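Local coordinates for uncharacterised protein (Vibrio cholerae, PDB 5KKO), which is of unknown function but is a small two-helix chain that packs with copies of itself in a six-chain assembly, at residues L18-I23 and L32-A37. Residues are numbered along the deposited sequence; the frame is centred on the assembly and turned at random.
Unlike the reference sequence in segment 32-37: Leu32 (reference Ile).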
ATOM      1  N   LEU C  18     -15.731  15.738  -3.573  1.00 10.43           N
ATOM      2  CA  LEU C  18     -16.698  15.620  -2.481  1.00 10.19           C
ATOM      3  C   LEU C  18     -18.018  16.276  -2.850  1.00 10.86           C
ATOM      4  O   LEU C  18     -19.111  15.725  -2.563  1.00 12.45           O
ATOM      5  CB  LEU C  18     -16.119  16.222  -1.166  1.00 10.35           C
ATOM      6  CG  LEU C  18     -15.144  15.268  -0.489  1.00  8.97           C
ATOM      7  CD1 LEU C  18     -14.188  16.047   0.498  1.00 11.93           C
ATOM      8  CD2 LEU C  18     -15.829  14.122   0.266  1.00 13.64           C
ATOM      9  N   ARG C  19     -17.942  17.468  -3.420  1.00 10.27           N
ATOM     10  CA  ARG C  19     -19.160  18.166  -3.807  1.00 11.13           C
ATOM     11  C   ARG C  19     -19.905  17.399  -4.889  1.00 10.16           C
ATOM     12  O   ARG C  19     -21.158  17.292  -4.864  1.00 10.67           O
ATOM     13  CB  ARG C  19     -18.790  19.553  -4.289  1.00 10.53           C
ATOM     14  CG  ARG C  19     -20.014  20.335  -4.712  1.00 13.15           C
ATOM     15  CD  ARG C  19     -19.532  21.701  -5.226  1.00 14.52           C
ATOM     16  NE  ARG C  19     -20.597  22.273  -6.044  1.00 19.82           N
ATOM     17  CZ  ARG C  19     -21.676  22.773  -5.497  1.00 21.46           C
ATOM     18  NH1 ARG C  19     -21.714  22.853  -4.170  1.00 20.46           N
ATOM     19  NH2 ARG C  19     -22.653  23.270  -6.276  1.00 31.00           N
ATOM     20  N   ILE C  20     -19.170  16.856  -5.858  1.00  8.78           N
ATOM     21  CA  ILE C  20     -19.793  16.150  -6.976  1.00 11.10           C
ATOM     22  C   ILE C  20     -20.611  14.952  -6.469  1.00 10.96           C
ATOM     23  O   ILE C  20     -21.690  14.666  -7.019  1.00 11.61           O
ATOM     24  CB  ILE C  20     -18.729  15.717  -7.997  1.00  9.46           C
ATOM     25  CG1 ILE C  20     -18.243  16.871  -8.803  1.00 12.19           C
ATOM     26  CG2 ILE C  20     -19.327  14.622  -8.981  1.00 10.97           C
ATOM     27  CD1 ILE C  20     -16.864  16.576  -9.439  1.00 16.03           C
ATOM     28  N   THR C  21     -20.191  14.274  -5.393  1.00 11.07           N
ATOM     29  CA  THR C  21     -20.985  13.148  -4.954  1.00 11.14           C
ATOM     30  C   THR C  21     -22.411  13.515  -4.561  1.00 12.77           C
ATOM     31  O   THR C  21     -23.281  12.639  -4.598  1.00 10.44           O
ATOM     32  CB  THR C  21     -20.366  12.420  -3.740  1.00 12.28           C
ATOM     33  OG1 THR C  21     -20.354  13.257  -2.582  1.00 12.57           O
ATOM     34  CG2 THR C  21     -18.962  11.968  -4.035  1.00 12.00           C
ATOM     35  N   THR C  22     -22.697  14.789  -4.225  1.00 11.10           N
ATOM     36  CA  THR C  22     -24.032  15.133  -3.791  1.00 13.38           C
ATOM     37  C   THR C  22     -24.673  16.252  -4.623  1.00 14.44           C
ATOM     38  O   THR C  22     -25.723  16.774  -4.221  1.00 14.11           O
ATOM     39  CB  THR C  22     -24.046  15.515  -2.307  1.00 14.21           C
ATOM     40  OG1 THR C  22     -23.204  16.648  -2.067  1.00 17.53           O
ATOM     41  CG2 THR C  22     -23.594  14.310  -1.361  1.00 16.52           C
ATOM     42  N   ILE C  23     -24.110  16.577  -5.800  0.79 10.36           N
ATOM     43  CA  ILE C  23     -24.739  17.606  -6.632  0.79 11.15           C
ATOM     44  C   ILE C  23     -26.101  17.109  -7.085  0.79 14.06           C
ATOM     45  O   ILE C  23     -26.187  16.092  -7.781  0.79 14.82           O
ATOM     46  CB  ILE C  23     -23.863  17.946  -7.824  0.79 10.23           C
ATOM     47  CG1 ILE C  23     -22.633  18.745  -7.411  0.79 12.74           C
ATOM     48  CG2 ILE C  23     -24.695  18.841  -8.850  0.79 13.46           C
ATOM     49  CD1 ILE C  23     -21.670  19.033  -8.540  0.79 16.40           C
ATOM     50  N   LEU C  32     -20.958   9.748 -10.996  1.00  7.83           N
ATOM     51  CA  LEU C  32     -19.924   8.715 -11.035  1.00  8.02           C
ATOM     52  C   LEU C  32     -19.024   8.872 -12.244  1.00 12.44           C
ATOM     53  O   LEU C  32     -17.810   8.656 -12.118  1.00 10.35           O
ATOM     54  CB  LEU C  32     -20.566   7.298 -11.070  1.00  9.08           C
ATOM     55  CG  LEU C  32     -21.147   6.893  -9.718  1.00  9.83           C
ATOM     56  CD1 LEU C  32     -22.008   5.608  -9.866  1.00 13.00           C
ATOM     57  CD2 LEU C  32     -20.013   6.596  -8.662  1.00 11.31           C
ATOM     58  N   GLU C  33     -19.568   9.263 -13.416  1.00  8.53           N
ATOM     59  CA  GLU C  33     -18.677   9.447 -14.570  1.00  8.87           C
ATOM     60  C   GLU C  33     -17.728  10.617 -14.337  1.00 10.94           C
ATOM     61  O   GLU C  33     -16.579  10.603 -14.812  1.00 12.71           O
ATOM     62  CB  GLU C  33     -19.532   9.670 -15.848  1.00 11.47           C
ATOM     63  CG  GLU C  33     -20.306   8.461 -16.300  1.00 14.13           C
ATOM     64  CD  GLU C  33     -19.463   7.374 -16.850  1.00 26.40           C
ATOM     65  OE1 GLU C  33     -18.251   7.585 -17.137  1.00 25.17           O
ATOM     66  OE2 GLU C  33     -20.046   6.293 -17.044  1.00 35.20           O
ATOM     67  N   LEU C  34     -18.208  11.687 -13.675  1.00  9.42           N
ATOM     68  CA  LEU C  34     -17.340  12.828 -13.418  1.00 11.00           C
ATOM     69  C   LEU C  34     -16.291  12.465 -12.396  1.00 10.97           C
ATOM     70  O   LEU C  34     -15.118  12.873 -12.515  1.00 13.09           O
ATOM     71  CB  LEU C  34     -18.213  13.984 -12.960  1.00 16.63           C
ATOM     72  CG  LEU C  34     -17.707  15.387 -12.887  1.00 23.49           C
ATOM     73  CD1 LEU C  34     -17.077  15.798 -14.260  1.00 17.52           C
ATOM     74  CD2 LEU C  34     -18.939  16.260 -12.557  1.00 24.48           C
ATOM     75  N   ILE C  35     -16.710  11.752 -11.337  0.58  7.71           N
ATOM     76  CA  ILE C  35     -15.754  11.174 -10.373  0.58  8.99           C
ATOM     77  C   ILE C  35     -14.692  10.369 -11.108  0.58 10.81           C
ATOM     78  O   ILE C  35     -13.484  10.611 -10.936  0.58  8.01           O
ATOM     79  CB  ILE C  35     -16.493  10.302  -9.333  0.58  9.76           C
ATOM     80  CG1 ILE C  35     -17.228  11.210  -8.365  0.58  9.94           C
ATOM     81  CG2 ILE C  35     -15.528   9.346  -8.510  0.58 11.32           C
ATOM     82  CD1 ILE C  35     -16.301  12.211  -7.689  0.58 11.69           C
ATOM     83  N   LYS C  36     -15.130   9.419 -11.950  1.00 11.89           N
ATOM     84  CA  LYS C  36     -14.199   8.527 -12.645  1.00  9.54           C
ATOM     85  C   LYS C  36     -13.200   9.340 -13.472  1.00 10.51           C
ATOM     86  O   LYS C  36     -12.009   9.037 -13.501  1.00 10.58           O
ATOM     87  CB  LYS C  36     -14.999   7.518 -13.480  1.00 10.65           C
ATOM     88  CG  LYS C  36     -14.091   6.449 -14.118  1.00 13.97           C
ATOM     89  CD  LYS C  36     -14.752   5.740 -15.308  1.00 28.42           C
ATOM     90  CE  LYS C  36     -16.025   5.068 -14.905  1.00 33.25           C
ATOM     91  NZ  LYS C  36     -16.407   4.151 -16.040  1.00 37.90           N
ATOM     92  N   ALA C  37     -13.669  10.365 -14.160  1.00 10.86           N
ATOM     93  CA  ALA C  37     -12.755  11.190 -14.945  1.00  9.99           C
ATOM     94  C   ALA C  37     -11.698  11.827 -14.046  1.00 11.99           C
ATOM     95  O   ALA C  37     -10.503  11.844 -14.398  1.00 10.08           O
ATOM     96  CB  ALA C  37     -13.550  12.248 -15.691  1.00 11.56           C
TER
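Ile20 of segment 18-23 reaches across to Leu34 and Ile35 of segment 32-37, a small worked example of how one branched side chain can join two helices without a hydrogen bond. Its CB points at the facing helix, and the two arms divide the work. A chi1 of -75°, measured to CG1, leaves CG2 anti to the backbone N and near both partners: it stands 4.1 Å from CG1 of Ile35 and 4.0 Å from CD2 of Leu34. Of the two partners, the other arm meets Leu34, CG1 passing 3.9 Å from its CD2. At the end of that arm CD1 comes closest, 3.7 Å from Leu34 CG. Ile20 and Leu34 cross at about a right angle, whereas Ile20 and Ile35 run past each other in opposite senses. Arg31 and His38 also touch Ile20 from helix 28-43.

A type I beta turn runs from Ile20 to Ile23. The hydroxyl OG1 of Thr21 donates to the carbonyl O of Leu18 at 2.8 Å, tilted 25° from the carbonyl plane, and the carbonyl O of Thr21 takes a hydrogen bond from Arg31. Leu18 packs on Leu39 of the second subunit and Thr21 on Lys36 of that subunit. The whole is a helical hairpin, helices 11-20 and 28-43 folded back through a short connection and meeting here through a small apolar contact of Ile20 with Leu34 and Ile35.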